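Local coordinates for protein virC2 (Agrobacterium tumefaciens, PDB 2RH3) that enhances T-DNA transfer and virulence through its C-terminal ribbon-helix-helix fold, the part in this structure, which probably binds DNA, at residues Ala7-Ala11 with Tyr58-His62; Glu13-Ile17 with Phe112-Glu116; Leu39-Glu43 with Arg75-Leu81; Ala54-Tyr58 with Thr106-Cys111; Ile82-Arg86 with Phe100-Leu104. One frame throughout, in Å; residues are numbered along the deposited sequence. Where two conformers were deposited one is given.

Interaction 1 (Ala7-Ala11 with Tyr58-His62); sequences ARPPA and YPIPH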
# COMPACT_ATOMS: atom_id res chain seq x y z
N ALA A 7 3.97 1.92 -5.12
CA ALA A 7 4.02 2.64 -3.85
C ALA A 7 5.41 3.16 -3.57
O ALA A 7 6.39 2.65 -4.10
CB ALA A 7 3.58 1.74 -2.71
N ARG A 8 5.48 4.20 -2.74
CA ARG A 8 6.77 4.76 -2.31
C ARG A 8 7.11 4.26 -0.91
O ARG A 8 6.24 4.16 -0.06
CB ARG A 8 6.67 6.28 -2.23
CG ARG A 8 6.54 7.00 -3.55
CD ARG A 8 6.58 8.49 -3.31
NE ARG A 8 6.58 9.24 -4.56
CZ ARG A 8 7.67 9.53 -5.27
NH1 ARG A 8 8.87 9.13 -4.86
NH2 ARG A 8 7.55 10.21 -6.39
N PRO A 9 8.40 4.00 -0.64
CA PRO A 9 8.74 3.67 0.74
C PRO A 9 8.38 4.79 1.73
O PRO A 9 8.43 5.98 1.37
CB PRO A 9 10.26 3.46 0.67
CG PRO A 9 10.52 3.07 -0.77
CD PRO A 9 9.57 3.94 -1.54
N PRO A 10 8.02 4.41 2.97
CA PRO A 10 7.68 5.40 3.97
C PRO A 10 8.92 6.14 4.48
O PRO A 10 10.06 5.66 4.33
CB PRO A 10 7.07 4.55 5.10
CG PRO A 10 7.76 3.23 4.97
CD PRO A 10 7.94 3.03 3.49
N ALA A 11 8.68 7.29 5.11
CA ALA A 11 9.72 8.02 5.84
C ALA A 11 10.21 7.20 7.04
O ALA A 11 9.48 6.37 7.57
CB ALA A 11 9.17 9.35 6.31
N TYR A 58 0.48 7.83 3.84
CA TYR A 58 1.45 7.85 4.93
C TYR A 58 2.60 8.79 4.58
O TYR A 58 2.79 9.10 3.39
CB TYR A 58 2.00 6.43 5.19
CG TYR A 58 2.46 5.73 3.93
CD1 TYR A 58 3.79 5.88 3.46
CD2 TYR A 58 1.58 4.94 3.19
CE1 TYR A 58 4.21 5.26 2.30
CE2 TYR A 58 1.98 4.33 2.01
CZ TYR A 58 3.32 4.47 1.59
OH TYR A 58 3.73 3.85 0.43
N PRO A 59 3.35 9.25 5.59
CA PRO A 59 4.48 10.16 5.32
C PRO A 59 5.58 9.49 4.49
O PRO A 59 5.94 8.33 4.74
CB PRO A 59 5.01 10.48 6.72
CG PRO A 59 3.87 10.21 7.63
CD PRO A 59 3.21 9.00 7.04
N ILE A 60 6.10 10.23 3.51
CA ILE A 60 7.25 9.79 2.71
C ILE A 60 8.48 10.68 3.00
O ILE A 60 8.32 11.80 3.50
CB ILE A 60 6.89 9.77 1.21
CG1 ILE A 60 6.44 11.16 0.74
CG2 ILE A 60 5.81 8.69 0.94
CD1 ILE A 60 6.76 11.46 -0.70
N PRO A 61 9.71 10.19 2.71
CA PRO A 61 10.89 10.98 3.09
C PRO A 61 11.04 12.26 2.27
O PRO A 61 10.64 12.29 1.10
CB PRO A 61 12.07 10.05 2.80
CG PRO A 61 11.50 8.71 2.48
CD PRO A 61 10.07 8.91 2.07
N HIS A 62 11.62 13.29 2.90
CA HIS A 62 11.99 14.55 2.24
C HIS A 62 13.38 14.97 2.74
O HIS A 62 13.59 16.11 3.17
CB HIS A 62 10.98 15.66 2.54
CG HIS A 62 9.59 15.36 2.07
ND1 HIS A 62 9.21 15.52 0.75
CD2 HIS A 62 8.51 14.90 2.73
CE1 HIS A 62 7.94 15.18 0.63
NE2 HIS A 62 7.49 14.80 1.81
O HOH W 1 2.88 5.26 -1.91
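A chi1 of 49° places Tyr58 CG between its backbone N and carbonyl carbon and lays the ring alongside the Arg8-Pro10 backbone, its hydroxyl aimed at Arg8. Tyr58 OH donates to Arg8 O at 2.6 Å; the acceptor sits at the ring edge, in its plane, and the hydroxyl in turn lies in the carbonyl plane. A water joins the same two residues: it takes the N-H of Arg8 N at 2.9 Å and gives a hydrogen to Tyr58 OH. Pro10 CB packs against Tyr58 CD1 at 3.9 Å. Further along, Ala11 N donates to Pro59 O at 3.0 Å, nearly straight at the hydrogen (172°), although the donor stands above the carbonyl plane. Ala11 CB rests on the backbone of Ile60, and Pro61 CD approaches Pro9 O at 3.4 Å. The extended Arg8 chain passes Ile60 CD1 with its CD before NH1 bonds Ser68 OG. The contact ties the loop after strand 2-7 to the long loop before strand 71-76. Four of the residues are prolines without an N-H to give, consistent with direct bonding that rests on one phenol and one amide, the hydroxyl serving as donor and acceptor at once.

Interaction 2 (Glu13-Ile17 with Phe112-Glu116); sequences EVSKI and FFARE
Glu116 turns its carboxylate across the start of helix 16-21, with one oxygen to Ser15 and the other to Ile17. Ser15 OG donates to Glu116 OE1 at 2.6 Å, meeting the syn lone pair of that oxygen. Ile17 N donates to Glu116 OE2 at 3.0 Å, also from the syn side and 20° out of the carboxylate plane. Beyond CG the Glu116 chain is extended, which carries the carboxylate over from helix 97-118, and these two bonds fix its rotation. Ile17 lies against the same group, its side chain slanting past so that CD1 comes 3.7 Å from Glu116 CD; the same methyl also meets the Phe112 ring, with Ile17 CD1 3.7 Å from Phe112 CZ.

Phe113 packs on the residues just before the helix. Its CG stands anti to the carbonyl carbon (chi1 -58°), which directs the ring at the loop: Phe113 CD1 touches Ser15 CB at 3.6 Å, while Phe113 CD2 meets Val14 CG1 at 4.0 Å. The Phe113 ring also makes an edge-to-face pair with Tyr58. A water links the backbones, donating to both Val14 O and Phe113 O.

Ser15 is the N-cap residue of helix 16-21, and its OG also bonds Tyr18 N. The first turn is thus met by its own capping serine and by the carboxylate of a buried glutamate from another helix. Two donors and the positive end of the helix dipole would be expected to favour the ionised form of Glu116.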
# COMPACT_ATOMS: atom_id res chain seq x y z
N GLU A 13 10.84 5.98 10.71
CA GLU A 13 10.00 5.96 11.92
C GLU A 13 8.49 5.82 11.66
O GLU A 13 7.72 5.70 12.62
CB GLU A 13 10.30 7.15 12.87
CG GLU A 13 11.79 7.35 13.20
CD GLU A 13 12.30 6.46 14.33
OE1 GLU A 13 11.70 5.39 14.61
OE2 GLU A 13 13.33 6.83 14.95
N VAL A 14 8.08 5.80 10.40
CA VAL A 14 6.67 5.52 10.05
C VAL A 14 6.36 4.05 10.34
O VAL A 14 5.28 3.72 10.84
CB VAL A 14 6.36 5.85 8.56
CG1 VAL A 14 4.98 5.31 8.11
CG2 VAL A 14 6.46 7.36 8.32
N SER A 15 7.34 3.20 10.05
CA SER A 15 7.20 1.75 10.15
C SER A 15 8.45 1.12 10.75
O SER A 15 9.52 1.10 10.11
CB SER A 15 6.96 1.16 8.75
OG SER A 15 6.95 -0.26 8.84
N LYS A 16 8.33 0.59 11.96
CA LYS A 16 9.45 -0.14 12.55
C LYS A 16 9.79 -1.38 11.72
O LYS A 16 10.96 -1.73 11.57
CB LYS A 16 9.17 -0.54 14.00
CG LYS A 16 9.13 0.64 14.96
CD LYS A 16 8.77 0.14 16.36
CE LYS A 16 8.43 1.29 17.30
NZ LYS A 16 8.03 0.77 18.63
N ILE A 17 8.76 -2.01 11.15
CA ILE A 17 9.00 -3.18 10.30
C ILE A 17 9.84 -2.82 9.08
O ILE A 17 10.83 -3.50 8.78
CB ILE A 17 7.67 -3.89 9.90
CG1 ILE A 17 7.12 -4.64 11.12
CG2 ILE A 17 7.92 -4.89 8.77
CD1 ILE A 17 5.68 -5.15 10.95
N PHE A 112 -1.57 -1.03 6.96
CA PHE A 112 -0.57 -1.88 7.60
C PHE A 112 0.24 -1.05 8.61
O PHE A 112 0.44 -1.46 9.76
CB PHE A 112 0.37 -2.47 6.52
CG PHE A 112 1.40 -3.41 7.07
CD1 PHE A 112 1.18 -4.78 7.04
CD2 PHE A 112 2.59 -2.92 7.60
CE1 PHE A 112 2.14 -5.67 7.57
CE2 PHE A 112 3.54 -3.79 8.13
CZ PHE A 112 3.32 -5.16 8.10
N PHE A 113 0.68 0.13 8.18
CA PHE A 113 1.48 1.00 9.03
C PHE A 113 0.68 1.53 10.24
O PHE A 113 1.22 1.62 11.33
CB PHE A 113 2.09 2.17 8.26
CG PHE A 113 2.99 1.76 7.11
CD1 PHE A 113 3.82 0.62 7.18
CD2 PHE A 113 3.03 2.56 5.97
CE1 PHE A 113 4.65 0.27 6.09
CE2 PHE A 113 3.87 2.23 4.90
CZ PHE A 113 4.67 1.08 4.96
N ALA A 114 -0.60 1.87 10.02
CA ALA A 114 -1.45 2.34 11.13
C ALA A 114 -1.68 1.22 12.15
O ALA A 114 -1.73 1.47 13.37
CB ALA A 114 -2.78 2.88 10.61
N ARG A 115 -1.79 -0.01 11.65
CA ARG A 115 -2.00 -1.18 12.51
C ARG A 115 -0.75 -1.40 13.36
O ARG A 115 -0.84 -1.66 14.56
CB ARG A 115 -2.32 -2.42 11.68
CG ARG A 115 -2.82 -3.62 12.51
CD ARG A 115 -3.18 -4.83 11.63
NE ARG A 115 -4.15 -4.52 10.56
CZ ARG A 115 -5.48 -4.46 10.72
NH1 ARG A 115 -6.04 -4.67 11.91
NH2 ARG A 115 -6.25 -4.17 9.68
N GLU A 116 0.42 -1.27 12.73
CA GLU A 116 1.70 -1.32 13.45
C GLU A 116 1.72 -0.33 14.61
O GLU A 116 2.02 -0.69 15.74
CB GLU A 116 2.84 -0.95 12.53
CG GLU A 116 3.54 -2.07 11.84
CD GLU A 116 4.84 -1.58 11.21
OE1 GLU A 116 4.78 -1.10 10.06
OE2 GLU A 116 5.91 -1.68 11.86
O HOH W 2 3.92 1.85 11.77

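Interaction 3 (Leu39-Glu43 with Arg75-Leu81); sequences LGDFE and RMFPVSL
Glu43 and Arg75 reach toward each other from opposite directions and join in a salt bridge, with Arg75 NH1 donating to Glu43 OE1 at 2.7 Å. The bond is bent, 152° at the hydrogen. Its acceptor lies in the guanidinium plane, yet the nitrogen stands above the carboxylate plane, and the two flat groups are almost perpendicular (87° apart). The same carboxylate presents OE2 to the proline ring of Pro78, 3.3 Å from Pro78 CD.

Arg75 is held in place by the helix itself: its chain, extended from CG to NE, slides antiparallel past the Leu39 side chain, with Leu39 CD1 3.8 Å from Arg75 CD, and one guanidinium face lies over the backbone around Leu39 and Gly40. Glu43 is steadied by Phe77, whose ring edge receives Glu43 CG at 3.6 Å from Phe77 CD1. Leu39 CD2 comes to the same ring, also in its plane, 3.9 Å from Phe77 CZ.

In the ribbon-helix-helix fold a two-stranded antiparallel ribbon packs with helices, and here the end of ribbon strand 71-76 and the turn into helix 79-89 meet helix 27-47. Pro78 occupies the N-cap position of helix 79-89, and in its first turn Leu81 CD1 lies 3.6 Å from Glu43 O.

Beyond this shell, backbone hydrogen bonds join Arg75 to Val3 and Phe77 to Ile1. Leu39 and Arg75 both touch Leu5 of strand 2-7, and Leu39 also packs on Ala108 of helix 97-118.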
# COMPACT_ATOMS: atom_id res chain seq x y z
N LEU A 39 -1.56 -6.33 1.22
CA LEU A 39 -2.61 -6.55 0.22
C LEU A 39 -3.49 -7.74 0.57
O LEU A 39 -4.68 -7.76 0.25
CB LEU A 39 -2.04 -6.68 -1.20
CG LEU A 39 -1.38 -5.42 -1.76
CD1 LEU A 39 -0.38 -5.78 -2.86
CD2 LEU A 39 -2.41 -4.40 -2.26
N GLY A 40 -2.90 -8.73 1.24
CA GLY A 40 -3.66 -9.87 1.74
C GLY A 40 -4.66 -9.45 2.80
O GLY A 40 -5.84 -9.82 2.73
N ASP A 41 -4.19 -8.65 3.76
CA ASP A 41 -5.04 -8.09 4.82
C ASP A 41 -6.14 -7.22 4.21
O ASP A 41 -7.31 -7.31 4.61
CB ASP A 41 -4.21 -7.24 5.81
CG ASP A 41 -3.16 -8.06 6.58
OD1 ASP A 41 -3.27 -9.30 6.67
OD2 ASP A 41 -2.20 -7.43 7.10
N PHE A 42 -5.77 -6.42 3.21
CA PHE A 42 -6.66 -5.42 2.60
C PHE A 42 -7.79 -6.05 1.81
O PHE A 42 -8.91 -5.53 1.81
CB PHE A 42 -5.88 -4.44 1.72
CG PHE A 42 -6.51 -3.08 1.61
CD1 PHE A 42 -6.64 -2.25 2.73
CD2 PHE A 42 -6.97 -2.62 0.38
CE1 PHE A 42 -7.22 -0.98 2.63
CE2 PHE A 42 -7.56 -1.35 0.27
CZ PHE A 42 -7.68 -0.53 1.40
N GLU A 43 -7.49 -7.17 1.14
CA GLU A 43 -8.48 -7.94 0.36
C GLU A 43 -9.69 -8.30 1.21
O GLU A 43 -10.84 -8.21 0.75
CB GLU A 43 -7.87 -9.25 -0.14
CG GLU A 43 -7.29 -9.22 -1.53
CD GLU A 43 -6.89 -10.61 -1.99
OE1 GLU A 43 -6.07 -11.26 -1.31
OE2 GLU A 43 -7.41 -11.06 -3.04
N ARG A 75 -0.55 -8.12 -8.74
CA ARG A 75 -1.18 -9.14 -7.90
C ARG A 75 -2.58 -9.44 -8.43
O ARG A 75 -3.26 -8.55 -8.95
CB ARG A 75 -1.26 -8.67 -6.44
CG ARG A 75 -1.55 -9.79 -5.43
CD ARG A 75 -1.54 -9.25 -4.01
NE ARG A 75 -1.90 -10.26 -3.01
CZ ARG A 75 -3.14 -10.53 -2.62
NH1 ARG A 75 -3.37 -11.46 -1.70
NH2 ARG A 75 -4.17 -9.87 -3.14
N MET A 76 -3.00 -10.70 -8.29
CA MET A 76 -4.33 -11.13 -8.70
C MET A 76 -5.35 -10.83 -7.62
O MET A 76 -5.13 -11.16 -6.45
CB MET A 76 -4.35 -12.64 -9.01
CG MET A 76 -3.29 -13.11 -10.00
SD MET A 76 -3.55 -12.45 -11.65
CE MET A 76 -2.32 -13.38 -12.57
N PHE A 77 -6.45 -10.21 -8.01
CA PHE A 77 -7.57 -9.95 -7.12
C PHE A 77 -8.85 -10.50 -7.73
O PHE A 77 -9.03 -10.43 -8.95
CB PHE A 77 -7.77 -8.45 -6.89
CG PHE A 77 -6.65 -7.78 -6.15
CD1 PHE A 77 -6.67 -7.69 -4.76
CD2 PHE A 77 -5.59 -7.20 -6.84
CE1 PHE A 77 -5.65 -7.05 -4.07
CE2 PHE A 77 -4.56 -6.56 -6.16
CZ PHE A 77 -4.59 -6.49 -4.77
N PRO A 78 -9.76 -11.05 -6.90
CA PRO A 78 -11.10 -11.34 -7.42
C PRO A 78 -11.75 -10.07 -7.97
O PRO A 78 -11.60 -8.99 -7.38
CB PRO A 78 -11.86 -11.84 -6.18
CG PRO A 78 -10.80 -12.30 -5.23
CD PRO A 78 -9.60 -11.43 -5.49
N VAL A 79 -12.45 -10.20 -9.10
CA VAL A 79 -13.07 -9.07 -9.81
C VAL A 79 -14.10 -8.32 -8.96
O VAL A 79 -14.25 -7.09 -9.08
CB VAL A 79 -13.70 -9.52 -11.16
CG1 VAL A 79 -14.63 -8.46 -11.73
CG2 VAL A 79 -12.61 -9.86 -12.17
N SER A 80 -14.82 -9.07 -8.13
CA SER A 80 -15.80 -8.51 -7.19
C SER A 80 -15.17 -7.48 -6.24
O SER A 80 -15.73 -6.40 -6.02
CB SER A 80 -16.45 -9.64 -6.40
OG SER A 80 -16.78 -9.24 -5.08
N LEU A 81 -13.99 -7.81 -5.72
CA LEU A 81 -13.27 -6.96 -4.76
C LEU A 81 -12.68 -5.72 -5.43
O LEU A 81 -12.67 -4.63 -4.85
CB LEU A 81 -12.18 -7.76 -4.04
CG LEU A 81 -12.57 -9.07 -3.34
CD1 LEU A 81 -11.40 -9.63 -2.56
CD2 LEU A 81 -13.79 -8.90 -2.44

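Interaction 4 (Ala54-Tyr58 with Thr106-Cys111); sequences APKSY and TAALAC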
# COMPACT_ATOMS: atom_id res chain seq x y z
N ALA A 54 -10.36 3.12 6.38
CA ALA A 54 -8.94 2.99 6.61
C ALA A 54 -8.15 4.19 6.06
O ALA A 54 -8.61 4.86 5.12
CB ALA A 54 -8.45 1.68 6.01
N PRO A 55 -6.98 4.50 6.66
CA PRO A 55 -6.10 5.58 6.19
C PRO A 55 -5.75 5.46 4.71
O PRO A 55 -5.65 4.35 4.19
CB PRO A 55 -4.84 5.39 7.03
CG PRO A 55 -5.26 4.65 8.22
CD PRO A 55 -6.43 3.80 7.83
N LYS A 56 -5.56 6.59 4.04
CA LYS A 56 -5.36 6.61 2.59
C LYS A 56 -3.88 6.68 2.19
O LYS A 56 -3.48 6.15 1.15
CB LYS A 56 -6.14 7.78 1.95
CG LYS A 56 -7.65 7.63 2.02
CD LYS A 56 -8.19 6.90 0.80
CE LYS A 56 -9.62 6.45 1.03
NZ LYS A 56 -9.69 5.22 1.87
N SER A 57 -3.08 7.33 3.03
CA SER A 57 -1.66 7.52 2.75
C SER A 57 -0.82 7.62 4.02
O SER A 57 -1.34 7.54 5.14
CB SER A 57 -1.45 8.77 1.89
OG SER A 57 -2.02 9.91 2.52
N TYR A 58 0.48 7.83 3.84
CA TYR A 58 1.45 7.85 4.93
C TYR A 58 2.60 8.79 4.58
O TYR A 58 2.79 9.10 3.39
CB TYR A 58 2.00 6.43 5.19
CG TYR A 58 2.46 5.73 3.93
CD1 TYR A 58 3.79 5.88 3.46
CD2 TYR A 58 1.58 4.94 3.19
CE1 TYR A 58 4.21 5.26 2.30
CE2 TYR A 58 1.98 4.33 2.01
CZ TYR A 58 3.32 4.47 1.59
OH TYR A 58 3.73 3.85 0.43
N THR A 106 -1.08 2.15 -1.94
CA THR A 106 -0.79 3.14 -0.92
C THR A 106 -1.74 3.01 0.28
O THR A 106 -1.30 3.07 1.43
CB THR A 106 -0.75 4.57 -1.52
OG1 THR A 106 0.32 4.64 -2.47
CG2 THR A 106 -0.55 5.61 -0.43
N ALA A 107 -3.03 2.81 0.00
CA ALA A 107 -4.01 2.59 1.06
C ALA A 107 -3.74 1.31 1.85
O ALA A 107 -3.85 1.30 3.07
CB ALA A 107 -5.44 2.55 0.49
N ALA A 108 -3.40 0.24 1.14
CA ALA A 108 -3.10 -1.04 1.78
C ALA A 108 -1.93 -0.89 2.76
O ALA A 108 -1.96 -1.37 3.90
CB ALA A 108 -2.81 -2.08 0.72
N LEU A 109 -0.90 -0.18 2.32
CA LEU A 109 0.27 0.06 3.17
C LEU A 109 -0.06 1.01 4.32
O LEU A 109 0.38 0.79 5.44
CB LEU A 109 1.42 0.60 2.33
CG LEU A 109 2.09 -0.42 1.41
CD1 LEU A 109 2.97 0.33 0.40
CD2 LEU A 109 2.91 -1.44 2.20
N ALA A 110 -0.82 2.07 4.03
CA ALA A 110 -1.22 3.01 5.06
C ALA A 110 -1.92 2.28 6.21
O ALA A 110 -1.70 2.60 7.36
CB ALA A 110 -2.11 4.09 4.46
N CYS A 111 -2.76 1.31 5.84
CA CYS A 111 -3.49 0.46 6.79
C CYS A 111 -2.55 -0.43 7.62
O CYS A 111 -2.73 -0.56 8.84
CB CYS A 111 -4.50 -0.39 6.01
SG CYS A 111 -5.65 -1.31 7.04
O HOH W 3 -6.26 1.97 3.61
O HOH W 1 2.88 5.26 -1.91
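Thr106 and Tyr58 pack through the threonine methyl. A chi1 of -63° sets Thr106 OG1 beside its backbone N and CG2 anti to that nitrogen, which turns the methyl to the loop and leaves the hydroxyl by the helix backbone. Thr106 CG2 meets Lys56 O at 3.4 Å and Tyr58 CE2 at 3.7 Å, while OG1 bonds His102 O and accepts from a water, at 2.7 Å from Thr106 OG1, that also donates to Tyr58 OH, whose own hydrogen goes to Arg8 O. The tyrosine sets its ring edge to the helix, with Thr106 O in the ring plane 3.6 Å from Tyr58 CE2. Leu109 CB lies 3.8 Å from the same CE2.

Next along the helix, the short Ala110 side chain lets the loop come close: Ala110 CB is 3.6 Å from both Pro55 O and Ser57 O, and the Pro55 ring touches it too. Direct hydrogen bonds between the segments are absent. A second water instead donates to Pro55 O and Ala107 O, and Ala107 CA makes a bent CA-H...O contact with Lys56 O.

The loop after helix 27-47 therefore lies along one side of helix 97-118. From the same helix Leu109 reaches Ile34 and Leu35 of helix 27-47 and Ala7 of strand 2-7, and Ala107 packs on Phe89 of helix 79-89.

Interaction 5 (Ile82-Arg86 with Phe100-Leu104); sequences IEAAR and FGHKL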
# COMPACT_ATOMS: atom_id res chain seq x y z
N ILE A 82 -12.16 -5.89 -6.65
CA ILE A 82 -11.62 -4.78 -7.43
C ILE A 82 -12.72 -3.81 -7.84
O ILE A 82 -12.51 -2.59 -7.86
CB ILE A 82 -10.76 -5.25 -8.63
CG1 ILE A 82 -9.43 -5.81 -8.13
CG2 ILE A 82 -10.49 -4.11 -9.64
CD1 ILE A 82 -8.73 -4.94 -7.04
N GLU A 83 -13.90 -4.34 -8.15
CA GLU A 83 -15.07 -3.49 -8.37
C GLU A 83 -15.34 -2.63 -7.14
O GLU A 83 -15.52 -1.41 -7.26
CB GLU A 83 -16.31 -4.31 -8.75
CG GLU A 83 -17.57 -3.46 -8.94
CD GLU A 83 -18.53 -4.01 -9.98
OE1 GLU A 83 -18.59 -5.25 -10.16
OE2 GLU A 83 -19.23 -3.20 -10.62
N ALA A 84 -15.35 -3.25 -5.96
CA ALA A 84 -15.54 -2.53 -4.70
C ALA A 84 -14.45 -1.46 -4.49
O ALA A 84 -14.76 -0.32 -4.13
CB ALA A 84 -15.59 -3.50 -3.53
N ALA A 85 -13.19 -1.83 -4.73
CA ALA A 85 -12.06 -0.89 -4.67
C ALA A 85 -12.22 0.29 -5.63
O ALA A 85 -12.09 1.44 -5.22
CB ALA A 85 -10.74 -1.63 -4.95
N ARG A 86 -12.50 -0.00 -6.90
CA ARG A 86 -12.69 1.03 -7.92
C ARG A 86 -13.83 1.99 -7.61
O ARG A 86 -13.72 3.19 -7.84
CB ARG A 86 -12.89 0.41 -9.31
CG ARG A 86 -11.58 0.20 -10.05
CD ARG A 86 -11.79 0.10 -11.54
NE ARG A 86 -10.66 0.70 -12.27
CZ ARG A 86 -9.54 0.07 -12.60
NH1 ARG A 86 -9.35 -1.20 -12.27
NH2 ARG A 86 -8.59 0.72 -13.27
N PHE A 100 -5.04 4.20 -10.26
CA PHE A 100 -5.82 3.35 -9.37
C PHE A 100 -4.93 2.40 -8.55
O PHE A 100 -5.10 2.28 -7.33
CB PHE A 100 -6.91 2.57 -10.14
CG PHE A 100 -7.55 1.47 -9.33
CD1 PHE A 100 -7.28 0.14 -9.61
CD2 PHE A 100 -8.39 1.78 -8.25
CE1 PHE A 100 -7.85 -0.89 -8.84
CE2 PHE A 100 -8.96 0.76 -7.48
CZ PHE A 100 -8.70 -0.57 -7.77
N GLY A 101 -3.97 1.75 -9.22
CA GLY A 101 -3.04 0.83 -8.55
C GLY A 101 -2.16 1.49 -7.51
O GLY A 101 -1.85 0.90 -6.47
N HIS A 102 -1.77 2.74 -7.77
CA HIS A 102 -1.03 3.52 -6.79
C HIS A 102 -1.89 3.80 -5.56
O HIS A 102 -1.43 3.64 -4.44
CB HIS A 102 -0.54 4.83 -7.39
CG HIS A 102 0.23 5.68 -6.43
ND1 HIS A 102 1.50 5.37 -6.00
CD2 HIS A 102 -0.09 6.86 -5.83
CE1 HIS A 102 1.93 6.30 -5.16
NE2 HIS A 102 0.98 7.21 -5.04
N LYS A 103 -3.16 4.18 -5.79
CA LYS A 103 -4.10 4.47 -4.70
C LYS A 103 -4.34 3.23 -3.86
O LYS A 103 -4.35 3.30 -2.62
CB LYS A 103 -5.43 5.00 -5.26
CG LYS A 103 -5.32 6.41 -5.77
CD LYS A 103 -6.71 6.98 -6.09
CE LYS A 103 -6.62 8.27 -6.88
NZ LYS A 103 -5.96 9.37 -6.12
N LEU A 104 -4.53 2.10 -4.53
CA LEU A 104 -4.84 0.83 -3.86
C LEU A 104 -3.65 0.37 -3.01
O LEU A 104 -3.81 0.08 -1.82
CB LEU A 104 -5.23 -0.25 -4.88
CG LEU A 104 -5.61 -1.62 -4.30
CD1 LEU A 104 -6.76 -1.50 -3.31
CD2 LEU A 104 -5.94 -2.62 -5.39
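Arg86 NH1 lies 3.6 Å from Phe100 CD1, the closest polar approach in a contact otherwise made of hydrocarbon. The arginine arches over one face of the ring. Its CG lies over the face, displaced toward CE2 and CZ, 3.8 Å from the Phe100 centroid in a CH-pi contact. A bend at chi3 (145°) then carries the guanidinium across the ring to the CD1 side, giving an off-centre cation-pi contact with the two planes 30° apart. Its NE has a weak, long ion pair with Asp90. Phe100, with CG anti to its backbone N, projects from helix 97-118 toward helix 79-89 and also takes Ala85 CB at its edge, in plane, 3.6 Å from Phe100 CZ. A turn further on, Leu104 CD2 meets Ile82 CD1 at 4.0 Å, the two side chains crossing at about a right angle, and Leu104 CD1 also reaches Ala85 CB.

The segments of the two helices run at 93° with their axes 11.5 Å apart, a spacing bridged by the long Phe100, Arg86 and Leu104 side chains. Phe77, Leu46 and Phe42 close in around this layer. A ribbon strand followed by two helices that pack through a largely apolar layer is consistent with the helix-helix part of a ribbon-helix-helix fold.

Overall arrangement
Helix 97-118 carries interactions 5, 4 and 2 in that order along its length, with interactions 2 and 5 about 22 Å apart between centres and on opposite sides of the chain's centre. Interaction 1 touches interactions 2 and 4, sharing Tyr58 and a water with the latter. At the other end interaction 3 lies about 9 Å from interaction 5 between centres and touches it through Phe77 and Phe42; both use helix 79-89. In sequence, interactions 1 and 3 both close before interaction 5 opens, whereas interaction 2 spans nearly the whole chain. Both ribbon strands, 2-7 and 71-76, belong to this one chain, whereas two chains usually supply them in ribbon-helix-helix proteins.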